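Local structure of betainyl-CoA thiolase (Pseudomonas putida, 2HLJ) at residues V70-Q81 with V92-G100; T80-L90 with L133-Q144. The protein is a hotdog-fold protein of the thioesterase-like superfamily that probably transfers or hydrolyses acyl groups of CoA thioesters, probably with betainyl-CoA as a substrate. All coordinates share one frame; numbering follows the deposited sequence. Where two conformers were deposited one is given.

Contact 1. Residues V70-Q81 with V92-G100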
loop_
_atom_site.group_PDB
_atom_site.type_symbol
_atom_site.label_atom_id
_atom_site.label_comp_id
_atom_site.label_asym_id
_atom_site.label_seq_id
_atom_site.Cartn_x
_atom_site.Cartn_y
_atom_site.Cartn_z
ATOM N N VAL A 70 4.738 -13.066 -6.270
ATOM C CA VAL A 70 5.485 -13.816 -5.291
ATOM C C VAL A 70 4.610 -14.968 -4.868
ATOM O O VAL A 70 3.451 -14.786 -4.506
ATOM C CB VAL A 70 5.885 -12.922 -4.097
ATOM C CG1 VAL A 70 6.659 -13.708 -3.093
ATOM C CG2 VAL A 70 6.708 -11.722 -4.599
ATOM N N LYS A 71 5.160 -16.165 -4.954
ATOM C CA LYS A 71 4.384 -17.359 -4.779
ATOM C C LYS A 71 4.442 -17.861 -3.323
ATOM O O LYS A 71 5.380 -17.578 -2.563
ATOM C CB LYS A 71 4.853 -18.458 -5.759
ATOM C CG LYS A 71 4.697 -18.147 -7.251
ATOM C CD LYS A 71 5.276 -19.284 -8.071
ATOM C CE LYS A 71 5.191 -19.050 -9.579
ATOM N NZ LYS A 71 3.793 -18.860 -10.082
ATOM N N LEU A 72 3.437 -18.631 -2.951
ATOM C CA LEU A 72 3.463 -19.386 -1.684
ATOM C C LEU A 72 4.821 -20.017 -1.354
ATOM O O LEU A 72 5.415 -20.688 -2.188
ATOM C CB LEU A 72 2.434 -20.500 -1.736
ATOM C CG LEU A 72 2.235 -21.327 -0.457
ATOM C CD1 LEU A 72 1.695 -20.432 0.668
ATOM C CD2 LEU A 72 1.256 -22.455 -0.747
ATOM N N GLY A 73 5.304 -19.800 -0.128
ATOM C CA GLY A 73 6.533 -20.441 0.363
ATOM C C GLY A 73 7.817 -19.749 -0.030
ATOM O O GLY A 73 8.905 -20.145 0.386
ATOM N N THR A 74 7.724 -18.691 -0.811
ATOM C CA THR A 74 8.894 -17.965 -1.159
ATOM C C THR A 74 9.498 -17.296 0.084
ATOM O O THR A 74 8.769 -16.658 0.884
ATOM C CB THR A 74 8.573 -16.915 -2.219
ATOM O OG1 THR A 74 7.976 -17.555 -3.357
ATOM C CG2 THR A 74 9.841 -16.216 -2.658
ATOM N N GLU A 75 10.817 -17.468 0.257
ATOM C CA GLU A 75 11.569 -16.779 1.310
ATOM C C GLU A 75 11.968 -15.425 0.770
ATOM O O GLU A 75 12.661 -15.345 -0.222
ATOM C CB GLU A 75 12.810 -17.572 1.700
ATOM C CG GLU A 75 12.454 -18.920 2.351
ATOM C CD GLU A 75 13.586 -19.966 2.260
ATOM O OE1 GLU A 75 13.892 -20.443 1.137
ATOM O OE2 GLU A 75 14.131 -20.331 3.322
ATOM N N VAL A 76 11.528 -14.369 1.432
ATOM C CA VAL A 76 11.774 -13.030 0.949
ATOM C C VAL A 76 12.405 -12.207 2.054
ATOM O O VAL A 76 12.280 -12.537 3.231
ATOM C CB VAL A 76 10.468 -12.332 0.423
ATOM C CG1 VAL A 76 9.880 -13.081 -0.792
ATOM C CG2 VAL A 76 9.408 -12.122 1.545
ATOM N N TRP A 77 13.068 -11.128 1.661
ATOM C CA TRP A 77 13.612 -10.166 2.601
ATOM C C TRP A 77 13.425 -8.751 2.096
ATOM O O TRP A 77 13.277 -8.512 0.886
ATOM C CB TRP A 77 15.115 -10.425 2.898
ATOM C CG TRP A 77 16.081 -10.150 1.818
ATOM C CD1 TRP A 77 16.660 -8.937 1.514
ATOM C CD2 TRP A 77 16.649 -11.098 0.913
ATOM N NE1 TRP A 77 17.533 -9.090 0.466
ATOM C CE2 TRP A 77 17.531 -10.401 0.071
ATOM C CE3 TRP A 77 16.477 -12.477 0.712
ATOM C CZ2 TRP A 77 18.238 -11.027 -0.960
ATOM C CZ3 TRP A 77 17.193 -13.090 -0.298
ATOM C CH2 TRP A 77 18.043 -12.361 -1.132
ATOM N N VAL A 78 13.473 -7.812 3.044
ATOM C CA VAL A 78 13.357 -6.394 2.733
ATOM C C VAL A 78 14.677 -5.697 2.874
ATOM O O VAL A 78 15.362 -5.879 3.873
ATOM C CB VAL A 78 12.333 -5.704 3.685
ATOM C CG1 VAL A 78 12.069 -4.287 3.251
ATOM C CG2 VAL A 78 11.059 -6.497 3.738
ATOM N N GLN A 79 15.022 -4.868 1.878
ATOM C CA GLN A 79 16.125 -3.924 1.998
ATOM C C GLN A 79 15.557 -2.526 2.206
ATOM O O GLN A 79 14.528 -2.179 1.660
ATOM C CB GLN A 79 17.035 -3.973 0.747
ATOM C CG GLN A 79 17.885 -5.244 0.790
ATOM C CD GLN A 79 18.690 -5.533 -0.440
ATOM O OE1 GLN A 79 19.017 -6.681 -0.661
ATOM N NE2 GLN A 79 19.003 -4.519 -1.254
ATOM N N THR A 80 16.217 -1.734 3.026
ATOM C CA THR A 80 15.644 -0.459 3.446
ATOM C C THR A 80 16.720 0.617 3.348
ATOM O O THR A 80 17.846 0.412 3.799
ATOM C CB THR A 80 15.093 -0.518 4.852
ATOM O OG1 THR A 80 14.123 -1.590 4.989
ATOM C CG2 THR A 80 14.470 0.813 5.226
ATOM N N GLN A 81 16.380 1.723 2.706
ATOM C CA GLN A 81 17.225 2.935 2.695
ATOM C C GLN A 81 16.470 4.133 3.263
ATOM O O GLN A 81 15.244 4.302 3.057
ATOM C CB GLN A 81 17.653 3.285 1.297
ATOM C CG GLN A 81 18.376 2.198 0.579
ATOM C CD GLN A 81 19.032 2.699 -0.713
ATOM O OE1 GLN A 81 19.719 3.708 -0.710
ATOM N NE2 GLN A 81 18.833 1.966 -1.806
ATOM N N VAL A 92 11.584 7.048 3.586
ATOM C CA VAL A 92 12.190 5.724 3.465
ATOM C C VAL A 92 11.818 4.990 2.177
ATOM O O VAL A 92 10.831 5.316 1.531
ATOM C CB VAL A 92 11.809 4.818 4.667
ATOM C CG1 VAL A 92 12.251 5.483 5.961
ATOM C CG2 VAL A 92 10.326 4.554 4.691
ATOM N N TYR A 93 12.642 4.010 1.820
ATOM C CA TYR A 93 12.458 3.252 0.595
ATOM C C TYR A 93 12.725 1.815 0.940
ATOM O O TYR A 93 13.797 1.518 1.456
ATOM C CB TYR A 93 13.469 3.721 -0.475
ATOM C CG TYR A 93 13.380 3.016 -1.827
ATOM C CD1 TYR A 93 12.471 3.420 -2.765
ATOM C CD2 TYR A 93 14.238 1.986 -2.163
ATOM C CE1 TYR A 93 12.381 2.820 -4.002
ATOM C CE2 TYR A 93 14.166 1.360 -3.397
ATOM C CZ TYR A 93 13.218 1.791 -4.317
ATOM O OH TYR A 93 13.126 1.260 -5.581
ATOM N N HIS A 94 11.719 0.953 0.759
ATOM C CA HIS A 94 11.850 -0.474 0.963
ATOM C C HIS A 94 11.827 -1.173 -0.385
ATOM O O HIS A 94 11.112 -0.745 -1.302
ATOM C CB HIS A 94 10.668 -1.030 1.775
ATOM C CG HIS A 94 10.569 -0.535 3.181
ATOM N ND1 HIS A 94 11.564 -0.725 4.122
ATOM C CD2 HIS A 94 9.558 0.097 3.819
ATOM C CE1 HIS A 94 11.169 -0.213 5.272
ATOM N NE2 HIS A 94 9.939 0.251 5.126
ATOM N N SER A 95 12.615 -2.233 -0.520
ATOM C CA SER A 95 12.567 -3.090 -1.685
ATOM C C SER A 95 12.478 -4.555 -1.215
ATOM O O SER A 95 12.937 -4.912 -0.118
ATOM C CB SER A 95 13.746 -2.830 -2.637
ATOM O OG SER A 95 15.009 -3.006 -1.971
ATOM N N LEU A 96 11.807 -5.374 -2.009
ATOM C CA LEU A 96 11.564 -6.769 -1.661
ATOM C C LEU A 96 12.381 -7.649 -2.567
ATOM O O LEU A 96 12.452 -7.413 -3.764
ATOM C CB LEU A 96 10.087 -7.143 -1.776
ATOM C CG LEU A 96 9.651 -8.503 -1.184
ATOM C CD1 LEU A 96 9.719 -8.556 0.331
ATOM C CD2 LEU A 96 8.262 -8.871 -1.682
ATOM N N HIS A 97 12.964 -8.703 -1.986
ATOM C CA HIS A 97 13.957 -9.534 -2.677
ATOM C C HIS A 97 13.779 -11.008 -2.339
ATOM O O HIS A 97 13.203 -11.360 -1.286
ATOM C CB HIS A 97 15.385 -9.126 -2.240
ATOM C CG HIS A 97 15.683 -7.667 -2.426
ATOM N ND1 HIS A 97 16.472 -7.189 -3.447
ATOM C CD2 HIS A 97 15.296 -6.587 -1.712
ATOM C CE1 HIS A 97 16.525 -5.870 -3.379
ATOM N NE2 HIS A 97 15.810 -5.477 -2.335
ATOM N N ARG A 98 14.319 -11.853 -3.225
ATOM C CA ARG A 98 14.460 -13.294 -2.986
ATOM C C ARG A 98 15.775 -13.789 -3.563
ATOM O O ARG A 98 16.343 -13.150 -4.446
ATOM C CB ARG A 98 13.314 -14.085 -3.600
ATOM C CG ARG A 98 13.266 -14.104 -5.117
ATOM C CD ARG A 98 12.057 -14.924 -5.567
ATOM N NE ARG A 98 11.916 -15.040 -7.021
ATOM C CZ ARG A 98 12.607 -15.858 -7.808
ATOM N NH1 ARG A 98 13.553 -16.656 -7.329
ATOM N NH2 ARG A 98 12.360 -15.870 -9.108
ATOM N N ALA A 99 16.257 -14.923 -3.053
ATOM C CA ALA A 99 17.531 -15.501 -3.530
ATOM C C ALA A 99 17.419 -15.961 -4.972
ATOM O O ALA A 99 16.371 -16.477 -5.401
ATOM C CB ALA A 99 17.953 -16.680 -2.637
ATOM N N GLY A 100 18.488 -15.749 -5.725
ATOM C CA GLY A 100 18.592 -16.296 -7.078
ATOM C C GLY A 100 17.863 -15.518 -8.146
ATOM O O GLY A 100 17.718 -16.003 -9.274
HETATM O O HOH W 1 15.025 -16.187 -0.871
HETATM O O HOH W 2 15.812 -0.584 -0.565
#
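W77 lies against H97 on one face of the sheet, and the contact is made chiefly by a methylene: H97 CB sits over the five-membered ring of the indole, 3.6 Å from its centroid, while the two rings run nearly parallel but slid apart. On the imidazole the flat amide of Q79 is stacked, planes 13° apart, with Q79 CD 3.4 Å from H97 NE2. Two further hydrogen bonds hold these flat groups. W77 NE1 points in its ring plane at Q79 OE1 (3.0 Å, nearly straight at 172°), fixing the amide's rotation, and S95 OG meets H97 NE2 at the ring edge, 2.6 Å away. Serine reaches it because OG lies between its own backbone N and carbonyl carbon (chi1 57°); a water joins the same hydroxyl more loosely to Q79 O. On the opposite face T80 OG1 hydrogen-bonds H94 ND1 (2.8 Å), the two side chains lying side by side, and T80 OG1 also bonds to T7. Antiparallel backbone bonds such as Q81 N to Y93 O (2.9 Å) set the register. Strands 6-11 and 104-114 flank this hairpin, while V78 and H94 face helix 25-43, H94 NE2 bonding T36 and its ring meeting F32.

Contact 2. Residues T80-L90 with L133-Q144; sequences TQILGFDRKRL and LNHLVEQQEGAQ
The ring of F85 carries L133 CD1 squarely over the centre of one face, 3.9 Å from the centroid and only 6° off the normal, a CH-pi contact; at its edge N134 OD1 comes within 3.4 Å of F85 CZ, where the ring hydrogens suit a carbonyl oxygen. CB already heads for the helix, and a chi1 of 66° sets the ring against L133. The amide of Q140 works differently, lying along the backbone of I82 and using both ends: OE1 takes I82 N on a lone pair in the carbonyl plane (2.7 Å), and NE2 gives to I82 O (2.9 Å). Glutamine thus supplies both the donor and the acceptor that a neighbouring strand would offer, and a water donates to both T80 O and Q140 OE1. Between these groups I82 spreads its branches, CD1 to L133 and L136, CG2 to V137 CG2 at 3.7 Å. Farther along, Q81 NE2 meets Q144 O nearly along its C=O axis. The 133-138 part of the last helix crosses strand segment 80-85 at 112°, beside helix 25-43, on which L133 and L136 also pack; in a hotdog fold the sheet wraps that long helix, and the last helix probably supplements it.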
loop_
_atom_site.group_PDB
_atom_site.type_symbol
_atom_site.label_atom_id
_atom_site.label_comp_id
_atom_site.label_asym_id
_atom_site.label_seq_id
_atom_site.Cartn_x
_atom_site.Cartn_y
_atom_site.Cartn_z
ATOM N N THR A 80 16.217 -1.734 3.026
ATOM C CA THR A 80 15.644 -0.459 3.446
ATOM C C THR A 80 16.720 0.617 3.348
ATOM O O THR A 80 17.846 0.412 3.799
ATOM C CB THR A 80 15.093 -0.518 4.852
ATOM O OG1 THR A 80 14.123 -1.590 4.989
ATOM C CG2 THR A 80 14.470 0.813 5.226
ATOM N N GLN A 81 16.380 1.723 2.706
ATOM C CA GLN A 81 17.225 2.935 2.695
ATOM C C GLN A 81 16.470 4.133 3.263
ATOM O O GLN A 81 15.244 4.302 3.057
ATOM C CB GLN A 81 17.653 3.285 1.297
ATOM C CG GLN A 81 18.376 2.198 0.579
ATOM C CD GLN A 81 19.032 2.699 -0.713
ATOM O OE1 GLN A 81 19.719 3.708 -0.710
ATOM N NE2 GLN A 81 18.833 1.966 -1.806
ATOM N N ILE A 82 17.215 4.971 3.972
ATOM C CA ILE A 82 16.706 6.213 4.497
ATOM C C ILE A 82 17.052 7.263 3.447
ATOM O O ILE A 82 18.215 7.491 3.154
ATOM C CB ILE A 82 17.317 6.519 5.901
ATOM C CG1 ILE A 82 16.813 5.467 6.902
ATOM C CG2 ILE A 82 16.944 7.928 6.376
ATOM C CD1 ILE A 82 17.571 5.447 8.191
ATOM N N LEU A 83 16.025 7.873 2.869
ATOM C CA LEU A 83 16.204 8.847 1.813
ATOM C C LEU A 83 16.378 10.241 2.371
ATOM O O LEU A 83 16.936 11.100 1.707
ATOM C CB LEU A 83 15.007 8.836 0.880
ATOM C CG LEU A 83 14.661 7.467 0.326
ATOM C CD1 LEU A 83 13.357 7.542 -0.447
ATOM C CD2 LEU A 83 15.833 6.953 -0.495
ATOM N N GLY A 84 15.923 10.467 3.599
ATOM C CA GLY A 84 15.892 11.834 4.152
ATOM C C GLY A 84 15.084 11.845 5.431
ATOM O O GLY A 84 14.342 10.912 5.693
ATOM N N PHE A 85 15.270 12.867 6.262
ATOM C CA PHE A 85 14.425 13.053 7.426
ATOM C C PHE A 85 14.513 14.485 7.887
ATOM O O PHE A 85 15.477 15.183 7.550
ATOM C CB PHE A 85 14.779 12.069 8.552
ATOM C CG PHE A 85 16.137 12.270 9.152
ATOM C CD1 PHE A 85 16.325 13.147 10.204
ATOM C CD2 PHE A 85 17.227 11.558 8.680
ATOM C CE1 PHE A 85 17.581 13.297 10.774
ATOM C CE2 PHE A 85 18.488 11.725 9.223
ATOM C CZ PHE A 85 18.666 12.574 10.280
ATOM N N ASP A 86 13.491 14.944 8.615
ATOM C CA ASP A 86 13.548 16.285 9.179
ATOM C C ASP A 86 13.301 16.190 10.663
ATOM O O ASP A 86 13.605 15.170 11.248
ATOM C CB ASP A 86 12.619 17.247 8.429
ATOM C CG ASP A 86 11.151 16.840 8.468
ATOM O OD1 ASP A 86 10.714 16.085 9.380
ATOM O OD2 ASP A 86 10.424 17.317 7.576
ATOM N N ARG A 87 12.768 17.230 11.286
ATOM C CA ARG A 87 12.552 17.206 12.731
ATOM C C ARG A 87 11.565 16.125 13.170
ATOM O O ARG A 87 11.675 15.634 14.262
ATOM C CB ARG A 87 12.098 18.584 13.231
ATOM C CG ARG A 87 13.163 19.659 13.068
ATOM C CD ARG A 87 12.780 20.994 13.730
ATOM N N LYS A 88 10.601 15.759 12.327
ATOM C CA LYS A 88 9.595 14.780 12.726
ATOM C C LYS A 88 9.122 13.794 11.651
ATOM O O LYS A 88 8.234 12.964 11.928
ATOM C CB LYS A 88 8.389 15.489 13.325
ATOM C CG LYS A 88 7.635 16.352 12.371
ATOM C CD LYS A 88 6.742 17.362 13.130
ATOM C CE LYS A 88 5.605 17.862 12.242
ATOM N NZ LYS A 88 4.580 18.746 12.895
ATOM N N ARG A 89 9.722 13.846 10.469
ATOM C CA ARG A 89 9.335 12.960 9.364
ATOM C C ARG A 89 10.509 12.125 8.901
ATOM O O ARG A 89 11.619 12.567 8.957
ATOM C CB ARG A 89 8.764 13.760 8.177
ATOM C CG ARG A 89 7.304 14.208 8.363
ATOM C CD ARG A 89 6.951 15.377 7.451
ATOM N NE ARG A 89 7.664 16.535 7.932
ATOM C CZ ARG A 89 7.168 17.451 8.754
ATOM N NH1 ARG A 89 5.896 17.417 9.145
ATOM N NH2 ARG A 89 7.960 18.426 9.166
ATOM N N LEU A 90 10.231 10.880 8.510
ATOM C CA LEU A 90 11.236 10.009 7.941
ATOM C C LEU A 90 10.826 9.640 6.509
ATOM O O LEU A 90 9.684 9.293 6.271
ATOM C CB LEU A 90 11.375 8.774 8.829
ATOM C CG LEU A 90 12.476 7.773 8.517
ATOM C CD1 LEU A 90 13.864 8.410 8.505
ATOM C CD2 LEU A 90 12.402 6.610 9.528
ATOM N N LEU A 133 20.184 7.681 12.914
ATOM C CA LEU A 133 19.751 7.860 11.537
ATOM C C LEU A 133 20.911 8.295 10.626
ATOM O O LEU A 133 21.076 7.782 9.522
ATOM C CB LEU A 133 18.610 8.903 11.464
ATOM C CG LEU A 133 17.257 8.443 12.021
ATOM C CD1 LEU A 133 16.254 9.581 12.107
ATOM C CD2 LEU A 133 16.685 7.305 11.214
ATOM N N ASN A 134 21.715 9.239 11.089
ATOM C CA ASN A 134 22.885 9.669 10.305
ATOM C C ASN A 134 23.886 8.524 10.106
ATOM O O ASN A 134 24.482 8.390 9.033
ATOM C CB ASN A 134 23.575 10.844 10.966
ATOM C CG ASN A 134 22.775 12.140 10.875
ATOM O OD1 ASN A 134 22.030 12.361 9.940
ATOM N ND2 ASN A 134 22.979 13.014 11.834
ATOM N N HIS A 135 24.072 7.704 11.141
ATOM C CA HIS A 135 24.967 6.523 11.062
ATOM C C HIS A 135 24.521 5.561 9.943
ATOM O O HIS A 135 25.313 5.143 9.081
ATOM C CB HIS A 135 24.979 5.820 12.413
ATOM C CG HIS A 135 25.873 4.620 12.472
ATOM N ND1 HIS A 135 27.246 4.720 12.434
ATOM C CD2 HIS A 135 25.595 3.298 12.571
ATOM C CE1 HIS A 135 27.777 3.512 12.492
ATOM N NE2 HIS A 135 26.801 2.631 12.585
ATOM N N LEU A 136 23.237 5.229 9.944
ATOM C CA LEU A 136 22.658 4.354 8.902
ATOM C C LEU A 136 22.783 4.929 7.508
ATOM O O LEU A 136 23.127 4.237 6.552
ATOM C CB LEU A 136 21.185 4.077 9.195
ATOM C CG LEU A 136 20.907 3.023 10.261
ATOM C CD1 LEU A 136 19.417 2.907 10.438
ATOM C CD2 LEU A 136 21.505 1.687 9.846
ATOM N N VAL A 137 22.466 6.199 7.386
ATOM C CA VAL A 137 22.623 6.922 6.119
ATOM C C VAL A 137 24.063 6.864 5.589
ATOM O O VAL A 137 24.278 6.588 4.402
ATOM C CB VAL A 137 22.120 8.370 6.276
ATOM C CG1 VAL A 137 22.501 9.261 5.080
ATOM C CG2 VAL A 137 20.576 8.351 6.487
ATOM N N GLU A 138 25.038 7.113 6.472
ATOM C CA GLU A 138 26.465 7.066 6.102
ATOM C C GLU A 138 26.859 5.708 5.526
ATOM O O GLU A 138 27.708 5.615 4.629
ATOM C CB GLU A 138 27.352 7.368 7.319
ATOM C CG GLU A 138 27.333 8.845 7.785
ATOM C CD GLU A 138 27.950 9.081 9.192
ATOM O OE1 GLU A 138 28.973 8.425 9.537
ATOM O OE2 GLU A 138 27.415 9.939 9.943
ATOM N N GLN A 139 26.248 4.654 6.054
ATOM C CA GLN A 139 26.469 3.297 5.568
ATOM C C GLN A 139 25.796 2.979 4.214
ATOM O O GLN A 139 25.947 1.851 3.730
ATOM C CB GLN A 139 25.991 2.287 6.620
ATOM C CG GLN A 139 26.773 2.305 7.913
ATOM C CD GLN A 139 26.211 1.319 8.926
ATOM O OE1 GLN A 139 25.009 1.124 9.011
ATOM N NE2 GLN A 139 27.090 0.710 9.707
ATOM N N GLN A 140 25.060 3.935 3.624
ATOM C CA GLN A 140 24.430 3.797 2.276
ATOM C C GLN A 140 25.274 4.198 1.052
ATOM O O GLN A 140 24.761 4.206 -0.072
ATOM C CB GLN A 140 23.110 4.582 2.202
ATOM C CG GLN A 140 22.099 4.070 3.196
ATOM C CD GLN A 140 20.781 4.830 3.253
ATOM O OE1 GLN A 140 19.890 4.396 3.953
ATOM N NE2 GLN A 140 20.661 5.966 2.557
ATOM N N GLU A 141 26.538 4.532 1.241
ATOM C CA GLU A 141 27.382 4.909 0.094
ATOM C C GLU A 141 27.468 3.810 -0.978
ATOM O O GLU A 141 27.555 4.114 -2.163
ATOM C CB GLU A 141 28.784 5.340 0.553
ATOM C CG GLU A 141 28.795 6.610 1.434
ATOM C CD GLU A 141 28.034 7.784 0.819
ATOM O OE1 GLU A 141 28.323 8.156 -0.350
ATOM O OE2 GLU A 141 27.148 8.335 1.515
ATOM N N GLY A 142 27.392 2.543 -0.581
ATOM C CA GLY A 142 27.464 1.430 -1.543
ATOM C C GLY A 142 26.143 0.941 -2.118
ATOM O O GLY A 142 26.131 0.131 -3.048
ATOM N N ALA A 143 25.026 1.415 -1.567
ATOM C CA ALA A 143 23.711 0.875 -1.916
ATOM C C ALA A 143 23.309 1.214 -3.354
ATOM O O ALA A 143 23.704 2.243 -3.904
ATOM C CB ALA A 143 22.646 1.390 -0.934
ATOM N N GLN A 144 22.528 0.322 -3.956
ATOM C CA GLN A 144 21.944 0.587 -5.258
ATOM C C GLN A 144 20.951 1.752 -5.145
ATOM O O GLN A 144 20.104 1.749 -4.253
ATOM C CB GLN A 144 21.239 -0.675 -5.767
ATOM C CG GLN A 144 20.673 -0.558 -7.186
ATOM C CD GLN A 144 21.140 -1.698 -8.063
ATOM O OE1 GLN A 144 22.330 -1.791 -8.384
ATOM N NE2 GLN A 144 20.217 -2.580 -8.443
HETATM O O HOH W 3 20.370 1.745 4.391
#

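Overall arrangement
Both contacts use the hairpin of strands 75-85 and 89-98, sharing T80 and Q81, yet at different points along it, their centres about 19 Å apart. Contact 1 is strand against strand: backbone bonds dominate, one face is buried under helix 25-43, and the other carries a mixed polar and aromatic cluster. Contact 2, the less buried (4 of 12 touching residues against 9 of 17), is helix and following turns against strand, so backbone pairing gives way to apolar packing and to bonds made by glutamine side chains. L83, next to I82, packs on V92 and Y93 and so links the two regions. Near the hairpin tip D86 and R89 pack on P156 of the second subunit, whereas no other chain touches contact 1.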